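Putative 6-pyruvoyl tetrahydrobiopterin synthase (Caenorhabditis elegans, PDB 2G64) probably converts 7,8-dihydroneopterin triphosphate into 6-pyruvoyl tetrahydropterin with release of triphosphate, a zinc-dependent step in tetrahydrobiopterin biosynthesis. Local coordinates at residues E24-A29 / E33-C38; K89-F94 / A105-E110; I127-T130 / I134-Y137. The protein carries 1 engineered substitution. One frame throughout, in Å; residues are numbered along the deposited sequence.

Contact 1: residues E24-A29 / E33-C38; sequences EKLSDA and ETFGKC. With NA (sodium ion), chain C.
L26 reaches across from the approach to helix 28-35 and touches T34 and F35 near the helix's end. Its CB already points at the helix; CG lies beside the backbone N, and CD1 extends anti to CA (chi2 175°), making this methyl the atom that does the touching. L26 CD1 lies 3.7 Å from T34 OG1, the two side chains crossing at about a right angle, and it comes obliquely to the F35 ring, 4.2 Å from CE2. T34 CG2 sits 3.8 Å above the centre of one face of that same ring. One ordinary helical turn ties the segments: E33 N donates to A29 O at 2.9 Å, with an N-H...O angle of 155°. The helix ends shortly before C38, the predicted proton acceptor; past G36, with its positive phi, C38 O binds the sodium ion at 2.7 Å, and N40 O and H44 ND1 also bind it. The side-chain contact is thus small and mostly apolar, and its hydroxyl has its own partner: T34 OG1 is hydrogen-bonded to E30 O, so the leucine methyl can pack beside it without leaving that polar atom unsatisfied.

Contact 2: residues K89-F94 / A105-E110; sequences KDVEFF and AIYMFE
An aromatic cluster of F93, F94 and Y107 joins the loop after helix 87-90 to helix 101-115. Y107 is its hub, and its CG stands anti to the backbone N (chi1 169°), which carries the ring off the helix and against both phenylalanines, which lie on the same side of its plane. F93 and Y107 slide past each other in opposite directions: Y107 CD1 lies over one face of the F93 ring, 3.6 Å from F93 CG, with the ring planes 38° apart. F94 crosses Y107 at about a right angle. Its CE2 stands 4.0 Å above a face of the tyrosine ring, offset toward the rim, while F94 CZ meets Y107 CB at 3.7 Å; here the planes make 56°. The phenylalanines also meet, F93 CD2 sitting 3.5 Å above the centre of the F94 ring. At the far end of the tyrosine, V91 CG1 approaches from the opposite direction and lies 3.8 Å from Y107 OH, which is hydrogen-bonded with T81 OG1. The cluster fills the side of helix 101-115 that faces the 89-94 turn, while A105 packs on I127 and F109 on L122 and V125, so the helix is held between this turn and strand 122-128.

Contact 3: residues I127-T130 / I134-Y137; sequences IEET and IFTY
F135 and I127 face each other as an antiparallel hydrogen-bonded pair, with their side chains on one face of the sheet. I127 N donates to F135 O and F135 N to I127 O, both at 2.8 Å, and the N-H...O angles of 161° and 162° make the two bonds equally straight. F135 keeps CG beside its backbone N, which turns the ring back toward the partner strand; I127 O then meets the ring at its edge, in plane, 3.6 Å from F135 CD2. The I127 side chain, by contrast, ends away from this strand. E129, where the chain turns a corner, crosses F135 at a slant: its OE2 comes within 4.0 Å of F135 CE2, with carboxylate and ring planes 40° apart. That oxygen is held by a hydrogen bond with S101 OG, which helps to fix how the carboxylate lies against the ring. On the other face E128 and I134 form a non-hydrogen-bonded pair. They lie side by side and point the same way, E128 CG running 3.9 Å from I134 CG1, a detail made less certain by a second conformer of I134. E129 also packs on zinc ligand H46, its side chain about 5 Å from the zinc. Two neighbouring subunits meet the hairpin: E129 O accepts from N47 of one, and strand 134-137 pairs antiparallel with a strand of the other, so the sheet runs on across that interface. The arrangement is a beta hairpin of the tunnelling fold of this family, in which the sheets of three subunits close a barrel in each trimer, with E129, the probable charge-relay glutamate by similarity, at the hairpin's turn.

In the fold
The contacts follow one another along the chain. Contacts 2 and 3 have centres about 14 Å apart and touch: helix 101-115 lies against the hairpin 122-128/133-137, with F109 and I106 packing on Y137. Contact 1 stands aside, its centre about 20 Å from that of contact 2 and 21 Å from that of contact 3, with nearest atoms about 7 and 6 Å away. It carries C38 just past the end of helix 28-35, whereas contact 3 carries E129 at the hairpin turn. All three reach the same neighbouring subunit, whose H84 packs on C38, consistent with an active site assembled at the subunit interface of the hexamer.

Contact 1: residues E24-A29 / E33-C38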
ATOM      1  N   GLU A  24     -15.716 -32.237   5.523  1.00 19.19           N
ATOM      2  CA  GLU A  24     -16.298 -33.581   5.443  1.00 24.40           C
ATOM      3  C   GLU A  24     -17.032 -34.026   6.728  1.00 26.80           C
ATOM      4  O   GLU A  24     -17.756 -35.017   6.712  1.00 28.53           O
ATOM      5  CB  GLU A  24     -15.226 -34.597   5.027  1.00 26.34           C
ATOM      6  CG  GLU A  24     -14.769 -34.410   3.592  1.00 24.90           C
ATOM      7  CD  GLU A  24     -15.928 -34.447   2.622  1.00 49.02           C
ATOM      8  OE1 GLU A  24     -16.814 -35.308   2.801  1.00 40.82           O
ATOM      9  OE2 GLU A  24     -15.962 -33.616   1.691  1.00 26.17           O
ATOM     10  N   LYS A  25     -16.854 -33.292   7.828  1.00 20.25           N
ATOM     11  CA  LYS A  25     -17.536 -33.605   9.095  1.00 24.15           C
ATOM     12  C   LYS A  25     -18.868 -32.839   9.273  1.00 36.60           C
ATOM     13  O   LYS A  25     -19.512 -32.925  10.331  1.00 27.84           O
ATOM     14  CB  LYS A  25     -16.615 -33.339  10.296  1.00 28.80           C
ATOM     15  CG  LYS A  25     -15.232 -33.983  10.188  1.00 51.78           C
ATOM     16  CD  LYS A  25     -15.101 -35.222  11.050  1.00 34.77           C
ATOM     17  CE  LYS A  25     -13.746 -35.909  10.850  1.00 25.97           C
ATOM     18  NZ  LYS A  25     -12.774 -35.592  11.943  1.00 27.29           N
ATOM     19  N   LEU A  26     -19.257 -32.081   8.246  1.00 22.63           N
ATOM     20  CA  LEU A  26     -20.510 -31.338   8.247  1.00 20.72           C
ATOM     21  C   LEU A  26     -21.416 -31.811   7.107  1.00 22.99           C
ATOM     22  O   LEU A  26     -20.943 -32.230   6.045  1.00 20.64           O
ATOM     23  CB  LEU A  26     -20.254 -29.818   8.117  1.00 20.13           C
ATOM     24  CG  LEU A  26     -19.555 -29.112   9.288  1.00 23.42           C
ATOM     25  CD1 LEU A  26     -19.261 -27.630   8.986  1.00 19.23           C
ATOM     26  CD2 LEU A  26     -20.407 -29.253  10.552  1.00 29.11           C
ATOM     27  N   SER A  27     -22.728 -31.709   7.320  1.00 24.42           N
ATOM     28  CA  SER A  27     -23.689 -31.958   6.250  1.00 23.97           C
ATOM     29  C   SER A  27     -23.644 -30.849   5.211  1.00 24.97           C
ATOM     30  O   SER A  27     -23.045 -29.791   5.443  1.00 19.48           O
ATOM     31  CB  SER A  27     -25.111 -32.060   6.822  1.00 24.98           C
ATOM     32  OG  SER A  27     -25.604 -30.789   7.232  1.00 22.06           O
ATOM     33  N   ASP A  28     -24.287 -31.073   4.073  1.00 18.82           N
ATOM     34  CA  ASP A  28     -24.360 -30.008   3.062  1.00 25.93           C
ATOM     35  C   ASP A  28     -24.946 -28.707   3.613  1.00 18.78           C
ATOM     36  O   ASP A  28     -24.407 -27.617   3.366  1.00 18.15           O
ATOM     37  CB  ASP A  28     -25.158 -30.453   1.840  1.00 21.62           C
ATOM     38  CG  ASP A  28     -24.434 -31.516   1.026  1.00 23.81           C
ATOM     39  OD1 ASP A  28     -23.233 -31.768   1.278  1.00 25.16           O
ATOM     40  OD2 ASP A  28     -25.065 -32.079   0.122  1.00 33.50           O
ATOM     41  N   ALA A  29     -26.067 -28.825   4.325  1.00 19.73           N
ATOM     42  CA  ALA A  29     -26.719 -27.669   4.942  1.00 17.01           C
ATOM     43  C   ALA A  29     -25.833 -26.983   5.976  1.00 22.00           C
ATOM     44  O   ALA A  29     -25.743 -25.762   6.006  1.00 22.02           O
ATOM     45  CB  ALA A  29     -28.059 -28.076   5.570  1.00 20.39           C
ATOM     46  N   GLU A  33     -24.300 -23.244   5.954  1.00 18.96           N
ATOM     47  CA  GLU A  33     -24.529 -22.351   7.080  0.50 24.22           C
ATOM     48  C   GLU A  33     -23.231 -21.849   7.722  1.00 25.85           C
ATOM     49  O   GLU A  33     -23.116 -20.672   8.064  1.00 22.35           O
ATOM     50  CB  GLU A  33     -25.428 -23.039   8.094  0.50 20.76           C
ATOM     51  CG  GLU A  33     -26.852 -23.130   7.602  0.50 18.10           C
ATOM     52  CD  GLU A  33     -27.571 -24.382   8.045  0.50 22.74           C
ATOM     53  OE1 GLU A  33     -26.996 -25.213   8.781  0.50 35.75           O
ATOM     54  OE2 GLU A  33     -28.728 -24.534   7.638  0.50  8.19           O
ATOM     55  N   THR A  34     -22.252 -22.736   7.864  1.00 17.50           N
ATOM     56  CA  THR A  34     -20.972 -22.390   8.500  1.00 15.78           C
ATOM     57  C   THR A  34     -20.150 -21.491   7.594  1.00 26.09           C
ATOM     58  O   THR A  34     -19.565 -20.506   8.049  1.00 21.08           O
ATOM     59  CB  THR A  34     -20.196 -23.670   8.859  1.00 22.54           C
ATOM     60  OG1 THR A  34     -20.988 -24.447   9.774  1.00 21.67           O
ATOM     61  CG2 THR A  34     -18.824 -23.361   9.502  1.00 19.42           C
ATOM     62  N   PHE A  35     -20.142 -21.803   6.301  1.00 17.59           N
ATOM     63  CA  PHE A  35     -19.155 -21.220   5.398  1.00 19.39           C
ATOM     64  C   PHE A  35     -19.746 -20.175   4.450  1.00 19.11           C
ATOM     65  O   PHE A  35     -19.013 -19.378   3.862  1.00 18.18           O
ATOM     66  CB  PHE A  35     -18.417 -22.330   4.647  1.00 15.98           C
ATOM     67  CG  PHE A  35     -17.530 -23.164   5.542  1.00 14.28           C
ATOM     68  CD1 PHE A  35     -16.539 -22.554   6.344  1.00 15.11           C
ATOM     69  CD2 PHE A  35     -17.688 -24.541   5.614  1.00 19.75           C
ATOM     70  CE1 PHE A  35     -15.726 -23.311   7.180  1.00 22.24           C
ATOM     71  CE2 PHE A  35     -16.873 -25.303   6.450  1.00 20.41           C
ATOM     72  CZ  PHE A  35     -15.885 -24.677   7.228  1.00 17.66           C
ATOM     73  N   GLY A  36     -21.075 -20.155   4.339  1.00 21.22           N
ATOM     74  CA  GLY A  36     -21.771 -19.182   3.484  1.00 18.62           C
ATOM     75  C   GLY A  36     -21.292 -19.204   2.037  1.00 15.95           C
ATOM     76  O   GLY A  36     -21.111 -20.274   1.449  1.00 20.69           O
ATOM     77  N   LYS A  37     -21.063 -18.017   1.471  1.00 20.18           N
ATOM     78  CA  LYS A  37     -20.582 -17.920   0.086  1.00 21.08           C
ATOM     79  C   LYS A  37     -19.230 -18.633  -0.116  1.00 20.71           C
ATOM     80  O   LYS A  37     -18.893 -19.047  -1.227  1.00 17.60           O
ATOM     81  CB  LYS A  37     -20.462 -16.459  -0.343  1.00 26.07           C
ATOM     82  CG  LYS A  37     -21.797 -15.816  -0.706  1.00 35.88           C
ATOM     83  CD  LYS A  37     -21.582 -14.406  -1.271  1.00 52.04           C
ATOM     84  CE  LYS A  37     -22.901 -13.745  -1.660  1.00 50.27           C
ATOM     85  NZ  LYS A  37     -23.283 -14.057  -3.064  1.00 87.86           N
ATOM     86  N   CYS A  38     -18.465 -18.790   0.960  1.00 17.56           N
ATOM     87  CA  CYS A  38     -17.204 -19.529   0.854  1.00 22.96           C
ATOM     88  C   CYS A  38     -17.389 -21.016   0.512  1.00 17.64           C
ATOM     89  O   CYS A  38     -16.456 -21.671   0.042  1.00 17.28           O
ATOM     90  CB  CYS A  38     -16.361 -19.364   2.107  1.00 19.69           C
ATOM     91  SG  CYS A  38     -15.770 -17.665   2.348  1.00 27.97           S
TER
HETATM   92 NA    NA C1002     -16.135 -21.686  -2.669  1.00 30.42          NA

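Contact 2: residues K89-F94 / A105-E110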
ATOM      1  N   LYS A  89      -8.098 -29.685  -3.854  1.00 17.02           N
ATOM      2  CA  LYS A  89      -8.009 -30.754  -4.847  1.00 19.19           C
ATOM      3  C   LYS A  89      -6.589 -31.169  -5.218  1.00 23.54           C
ATOM      4  O   LYS A  89      -6.344 -32.313  -5.616  1.00 20.94           O
ATOM      5  CB  LYS A  89      -8.792 -30.386  -6.109  1.00 21.52           C
ATOM      6  CG  LYS A  89     -10.288 -30.210  -5.825  1.00 21.40           C
ATOM      7  CD  LYS A  89     -11.047 -29.888  -7.077  1.00 27.09           C
ATOM      8  CE  LYS A  89     -12.493 -29.547  -6.746  1.00 29.18           C
ATOM      9  NZ  LYS A  89     -13.291 -29.356  -7.986  1.00 37.74           N
ATOM     10  N   ASP A  90      -5.653 -30.240  -5.114  1.00 17.16           N
ATOM     11  CA  ASP A  90      -4.271 -30.484  -5.576  1.00 20.46           C
ATOM     12  C   ASP A  90      -3.263 -30.703  -4.451  1.00 20.12           C
ATOM     13  O   ASP A  90      -2.118 -31.132  -4.690  1.00 22.99           O
ATOM     14  CB  ASP A  90      -3.770 -29.298  -6.409  1.00 18.80           C
ATOM     15  CG  ASP A  90      -4.569 -29.097  -7.674  1.00 25.57           C
ATOM     16  OD1 ASP A  90      -5.047 -30.099  -8.249  1.00 21.16           O
ATOM     17  OD2 ASP A  90      -4.733 -27.924  -8.081  1.00 18.53           O
ATOM     18  N   VAL A  91      -3.650 -30.343  -3.237  1.00 17.56           N
ATOM     19  CA  VAL A  91      -2.746 -30.410  -2.109  1.00 16.08           C
ATOM     20  C   VAL A  91      -3.270 -31.441  -1.106  1.00 15.21           C
ATOM     21  O   VAL A  91      -4.357 -31.296  -0.538  1.00 15.11           O
ATOM     22  CB  VAL A  91      -2.545 -29.011  -1.430  1.00 20.56           C
ATOM     23  CG1 VAL A  91      -1.461 -29.078  -0.337  1.00 18.35           C
ATOM     24  CG2 VAL A  91      -2.153 -27.968  -2.487  1.00 18.87           C
ATOM     25  N   GLU A  92      -2.487 -32.499  -0.911  1.00 18.64           N
ATOM     26  CA  GLU A  92      -2.975 -33.643  -0.175  1.00 17.44           C
ATOM     27  C   GLU A  92      -3.467 -33.237   1.206  1.00 14.46           C
ATOM     28  O   GLU A  92      -4.522 -33.709   1.671  1.00 16.29           O
ATOM     29  CB  GLU A  92      -1.910 -34.731  -0.078  1.00 18.22           C
ATOM     30  CG  GLU A  92      -2.446 -36.037   0.437  1.00 28.09           C
ATOM     31  CD  GLU A  92      -3.385 -36.739  -0.556  1.00 43.55           C
ATOM     32  OE1 GLU A  92      -3.399 -36.384  -1.763  1.00 35.87           O
ATOM     33  OE2 GLU A  92      -4.105 -37.664  -0.120  1.00 41.16           O
ATOM     34  N   PHE A  93      -2.722 -32.340   1.838  1.00 16.32           N
ATOM     35  CA  PHE A  93      -3.027 -31.899   3.199  1.00 13.54           C
ATOM     36  C   PHE A  93      -4.488 -31.438   3.364  1.00 16.41           C
ATOM     37  O   PHE A  93      -5.148 -31.705   4.389  1.00 15.84           O
ATOM     38  CB  PHE A  93      -2.081 -30.766   3.611  1.00 12.43           C
ATOM     39  CG  PHE A  93      -2.380 -30.211   4.976  1.00 14.29           C
ATOM     40  CD1 PHE A  93      -1.923 -30.847   6.124  1.00 19.57           C
ATOM     41  CD2 PHE A  93      -3.134 -29.050   5.109  1.00 12.79           C
ATOM     42  CE1 PHE A  93      -2.211 -30.320   7.393  1.00 19.86           C
ATOM     43  CE2 PHE A  93      -3.438 -28.524   6.350  1.00 13.47           C
ATOM     44  CZ  PHE A  93      -2.970 -29.157   7.510  1.00 20.87           C
ATOM     45  N   PHE A  94      -4.980 -30.713   2.363  1.00 13.26           N
ATOM     46  CA  PHE A  94      -6.313 -30.109   2.469  1.00 14.04           C
ATOM     47  C   PHE A  94      -7.460 -31.053   2.145  1.00 18.37           C
ATOM     48  O   PHE A  94      -8.639 -30.711   2.310  1.00 14.15           O
ATOM     49  CB  PHE A  94      -6.376 -28.801   1.654  1.00 13.80           C
ATOM     50  CG  PHE A  94      -5.466 -27.736   2.196  1.00 11.49           C
ATOM     51  CD1 PHE A  94      -5.775 -27.083   3.408  1.00 12.69           C
ATOM     52  CD2 PHE A  94      -4.280 -27.422   1.540  1.00 14.80           C
ATOM     53  CE1 PHE A  94      -4.911 -26.117   3.946  1.00 19.27           C
ATOM     54  CE2 PHE A  94      -3.419 -26.459   2.072  1.00 19.44           C
ATOM     55  CZ  PHE A  94      -3.741 -25.802   3.275  1.00 20.36           C
ATOM     56  N   ALA A 105      -2.215 -21.119   7.233  1.00 12.02           N
ATOM     57  CA  ALA A 105      -1.058 -20.575   7.952  1.00 10.34           C
ATOM     58  C   ALA A 105      -0.289 -21.715   8.633  1.00 14.42           C
ATOM     59  O   ALA A 105       0.947 -21.764   8.612  1.00 12.11           O
ATOM     60  CB  ALA A 105      -1.527 -19.556   8.963  1.00 12.00           C
ATOM     61  N   ILE A 106      -1.034 -22.641   9.221  1.00 13.94           N
ATOM     62  CA  ILE A 106      -0.431 -23.783   9.898  1.00 13.21           C
ATOM     63  C   ILE A 106       0.305 -24.670   8.886  1.00 16.22           C
ATOM     64  O   ILE A 106       1.466 -25.051   9.091  1.00 14.39           O
ATOM     65  CB  ILE A 106      -1.486 -24.608  10.724  1.00 15.58           C
ATOM     66  CG1 ILE A 106      -2.039 -23.776  11.889  1.00 11.95           C
ATOM     67  CG2 ILE A 106      -0.853 -25.907  11.279  1.00 15.19           C
ATOM     68  CD1 ILE A 106      -3.290 -24.381  12.533  1.00 16.17           C
ATOM     69  N   TYR A 107      -0.372 -24.992   7.788  1.00 12.75           N
ATOM     70  CA  TYR A 107       0.231 -25.764   6.708  1.00 14.69           C
ATOM     71  C   TYR A 107       1.555 -25.169   6.237  1.00 15.93           C
ATOM     72  O   TYR A 107       2.554 -25.871   6.147  1.00 14.39           O
ATOM     73  CB  TYR A 107      -0.761 -25.929   5.524  1.00 11.29           C
ATOM     74  CG  TYR A 107      -0.069 -26.484   4.309  1.00 14.36           C
ATOM     75  CD1 TYR A 107       0.207 -27.850   4.205  1.00 19.56           C
ATOM     76  CD2 TYR A 107       0.357 -25.638   3.285  1.00 15.39           C
ATOM     77  CE1 TYR A 107       0.870 -28.349   3.088  1.00 18.84           C
ATOM     78  CE2 TYR A 107       1.000 -26.129   2.181  1.00 14.14           C
ATOM     79  CZ  TYR A 107       1.272 -27.481   2.093  1.00 24.18           C
ATOM     80  OH  TYR A 107       1.930 -27.959   0.980  1.00 18.39           O
ATOM     81  N   MET A 108       1.578 -23.868   5.945  1.00 13.28           N
ATOM     82  CA  MET A 108       2.766 -23.244   5.380  1.00 15.68           C
ATOM     83  C   MET A 108       3.907 -23.212   6.409  1.00 14.46           C
ATOM     84  O   MET A 108       5.059 -23.458   6.071  1.00 13.77           O
ATOM     85  CB  MET A 108       2.462 -21.830   4.888  1.00 12.08           C
ATOM     86  CG  MET A 108       1.380 -21.797   3.797  1.00 11.85           C
ATOM     87  SD  MET A 108       1.894 -22.480   2.207  1.00 15.77           S
ATOM     88  CE  MET A 108       2.978 -21.166   1.593  1.00 15.58           C
ATOM     89  N   PHE A 109       3.568 -22.884   7.645  1.00 14.67           N
ATOM     90  CA  PHE A 109       4.534 -22.931   8.754  1.00 19.12           C
ATOM     91  C   PHE A 109       5.165 -24.327   8.844  1.00 22.15           C
ATOM     92  O   PHE A 109       6.390 -24.473   8.873  1.00 15.50           O
ATOM     93  CB  PHE A 109       3.811 -22.595  10.054  1.00 14.02           C
ATOM     94  CG  PHE A 109       4.708 -22.460  11.255  1.00 15.13           C
ATOM     95  CD1 PHE A 109       5.162 -21.216  11.662  1.00 17.57           C
ATOM     96  CD2 PHE A 109       5.078 -23.588  11.993  1.00 19.01           C
ATOM     97  CE1 PHE A 109       5.980 -21.086  12.801  1.00 17.39           C
ATOM     98  CE2 PHE A 109       5.886 -23.470  13.128  1.00 17.66           C
ATOM     99  CZ  PHE A 109       6.337 -22.208  13.527  1.00 18.07           C
ATOM    100  N   GLU A 110       4.332 -25.356   8.901  1.00 14.97           N
ATOM    101  CA  GLU A 110       4.857 -26.707   9.096  1.00 21.72           C
ATOM    102  C   GLU A 110       5.642 -27.223   7.886  1.00 16.16           C
ATOM    103  O   GLU A 110       6.690 -27.864   8.044  1.00 18.51           O
ATOM    104  CB  GLU A 110       3.739 -27.675   9.503  1.00 22.17           C
ATOM    105  CG  GLU A 110       3.179 -27.421  10.911  1.00 19.15           C
ATOM    106  CD  GLU A 110       4.236 -27.566  12.021  1.00 36.11           C
ATOM    107  OE1 GLU A 110       5.228 -28.298  11.822  1.00 40.41           O
ATOM    108  OE2 GLU A 110       4.075 -26.946  13.098  1.00 41.28           O
TER

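Contact 3: residues I127-T130 / I134-Y137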
ATOM      1  N   ILE A 127      -0.426 -15.246   6.946  1.00 12.92           N
ATOM      2  CA  ILE A 127      -1.137 -15.377   5.675  1.00 12.84           C
ATOM      3  C   ILE A 127      -2.149 -14.240   5.606  1.00 15.19           C
ATOM      4  O   ILE A 127      -2.951 -14.081   6.512  1.00 14.77           O
ATOM      5  CB  ILE A 127      -1.890 -16.733   5.593  1.00 17.13           C
ATOM      6  CG1 ILE A 127      -0.883 -17.891   5.386  1.00 14.96           C
ATOM      7  CG2 ILE A 127      -2.946 -16.701   4.470  1.00 12.88           C
ATOM      8  CD1 ILE A 127      -0.123 -17.845   4.045  1.00 11.86           C
ATOM      9  N   GLU A 128      -2.097 -13.445   4.542  1.00 12.47           N
ATOM     10  CA  GLU A 128      -3.168 -12.476   4.291  1.00 13.20           C
ATOM     11  C   GLU A 128      -4.018 -13.045   3.169  1.00 12.60           C
ATOM     12  O   GLU A 128      -3.591 -13.119   2.018  1.00 15.34           O
ATOM     13  CB  GLU A 128      -2.603 -11.098   3.928  1.00 15.72           C
ATOM     14  CG  GLU A 128      -1.536 -10.575   4.910  1.00 14.34           C
ATOM     15  CD  GLU A 128      -1.109  -9.133   4.672  1.00 28.72           C
ATOM     16  OE1 GLU A 128      -1.364  -8.594   3.574  1.00 26.51           O
ATOM     17  OE2 GLU A 128      -0.499  -8.542   5.596  1.00 23.34           O
ATOM     18  N   GLU A 129      -5.213 -13.470   3.525  1.00 13.03           N
ATOM     19  CA  GLU A 129      -6.153 -14.028   2.574  1.00 10.03           C
ATOM     20  C   GLU A 129      -6.658 -12.941   1.617  1.00 17.56           C
ATOM     21  O   GLU A 129      -6.800 -13.181   0.418  1.00 17.37           O
ATOM     22  CB  GLU A 129      -7.287 -14.613   3.389  1.00 18.88           C
ATOM     23  CG  GLU A 129      -8.495 -15.033   2.661  1.00 25.08           C
ATOM     24  CD  GLU A 129      -9.593 -15.298   3.663  1.00 30.78           C
ATOM     25  OE1 GLU A 129     -10.483 -14.439   3.809  1.00 29.13           O
ATOM     26  OE2 GLU A 129      -9.515 -16.331   4.357  1.00 26.26           O
ATOM     27  N   THR A 130      -6.932 -11.761   2.174  1.00 14.72           N
ATOM     28  CA  THR A 130      -7.089 -10.517   1.422  1.00 17.91           C
ATOM     29  C   THR A 130      -6.401  -9.435   2.251  1.00 21.08           C
ATOM     30  O   THR A 130      -5.961  -9.694   3.370  1.00 17.16           O
ATOM     31  CB  THR A 130      -8.570 -10.119   1.262  1.00 17.06           C
ATOM     32  OG1 THR A 130      -9.050  -9.623   2.504  1.00 17.16           O
ATOM     33  CG2 THR A 130      -9.437 -11.325   0.813  1.00 16.85           C
ATOM     34  N   ILE A 134      -6.235 -11.134   7.973  1.00 10.89           N
ATOM     35  CA  ILE A 134      -4.833 -11.482   8.214  0.50 11.38           C
ATOM     36  C   ILE A 134      -4.729 -12.534   9.323  1.00 13.49           C
ATOM     37  O   ILE A 134      -5.325 -12.365  10.387  1.00 15.93           O
ATOM     38  CB  ILE A 134      -4.039 -10.222   8.638  0.50 13.86           C
ATOM     39  CG1 ILE A 134      -4.091  -9.154   7.537  0.50 29.79           C
ATOM     40  CG2 ILE A 134      -2.589 -10.571   8.966  0.50 18.84           C
ATOM     41  CD1 ILE A 134      -5.154  -8.077   7.744  0.50  8.15           C
ATOM     42  N   PHE A 135      -3.943 -13.587   9.083  1.00 12.90           N
ATOM     43  CA  PHE A 135      -3.778 -14.690  10.057  1.00 13.94           C
ATOM     44  C   PHE A 135      -2.317 -14.964  10.382  1.00 15.33           C
ATOM     45  O   PHE A 135      -1.453 -14.896   9.489  1.00 12.68           O
ATOM     46  CB  PHE A 135      -4.420 -15.957   9.493  1.00 12.35           C
ATOM     47  CG  PHE A 135      -5.846 -15.740   9.088  1.00 17.26           C
ATOM     48  CD1 PHE A 135      -6.878 -16.097   9.938  1.00 16.10           C
ATOM     49  CD2 PHE A 135      -6.148 -15.107   7.880  1.00 14.58           C
ATOM     50  CE1 PHE A 135      -8.212 -15.852   9.595  1.00 16.08           C
ATOM     51  CE2 PHE A 135      -7.490 -14.853   7.531  1.00 15.92           C
ATOM     52  CZ  PHE A 135      -8.512 -15.232   8.395  1.00 13.68           C
ATOM     53  N   THR A 136      -2.035 -15.299  11.647  1.00 10.12           N
ATOM     54  CA  THR A 136      -0.656 -15.619  12.002  1.00 10.81           C
ATOM     55  C   THR A 136      -0.596 -16.853  12.869  1.00 15.50           C
ATOM     56  O   THR A 136      -1.566 -17.205  13.564  1.00 14.82           O
ATOM     57  CB  THR A 136       0.085 -14.459  12.695  1.00 14.80           C
ATOM     58  OG1 THR A 136      -0.257 -14.408  14.086  1.00 14.21           O
ATOM     59  CG2 THR A 136      -0.203 -13.094  11.988  1.00 14.50           C
ATOM     60  N   TYR A 137       0.552 -17.496  12.826  1.00 12.63           N
ATOM     61  CA  TYR A 137       0.738 -18.759  13.541  1.00 15.29           C
ATOM     62  C   TYR A 137       2.202 -18.830  13.943  1.00 14.73           C
ATOM     63  O   TYR A 137       3.082 -18.488  13.144  1.00 15.84           O
ATOM     64  CB  TYR A 137       0.378 -19.936  12.650  1.00 11.34           C
ATOM     65  CG  TYR A 137       0.563 -21.278  13.321  1.00 13.27           C
ATOM     66  CD1 TYR A 137      -0.100 -21.579  14.501  1.00 13.30           C
ATOM     67  CD2 TYR A 137       1.413 -22.238  12.767  1.00 21.05           C
ATOM     68  CE1 TYR A 137       0.081 -22.830  15.124  1.00 16.28           C
ATOM     69  CE2 TYR A 137       1.593 -23.466  13.363  1.00 17.12           C
ATOM     70  CZ  TYR A 137       0.913 -23.758  14.533  1.00 19.60           C
ATOM     71  OH  TYR A 137       1.080 -24.982  15.116  1.00 26.94           O
TER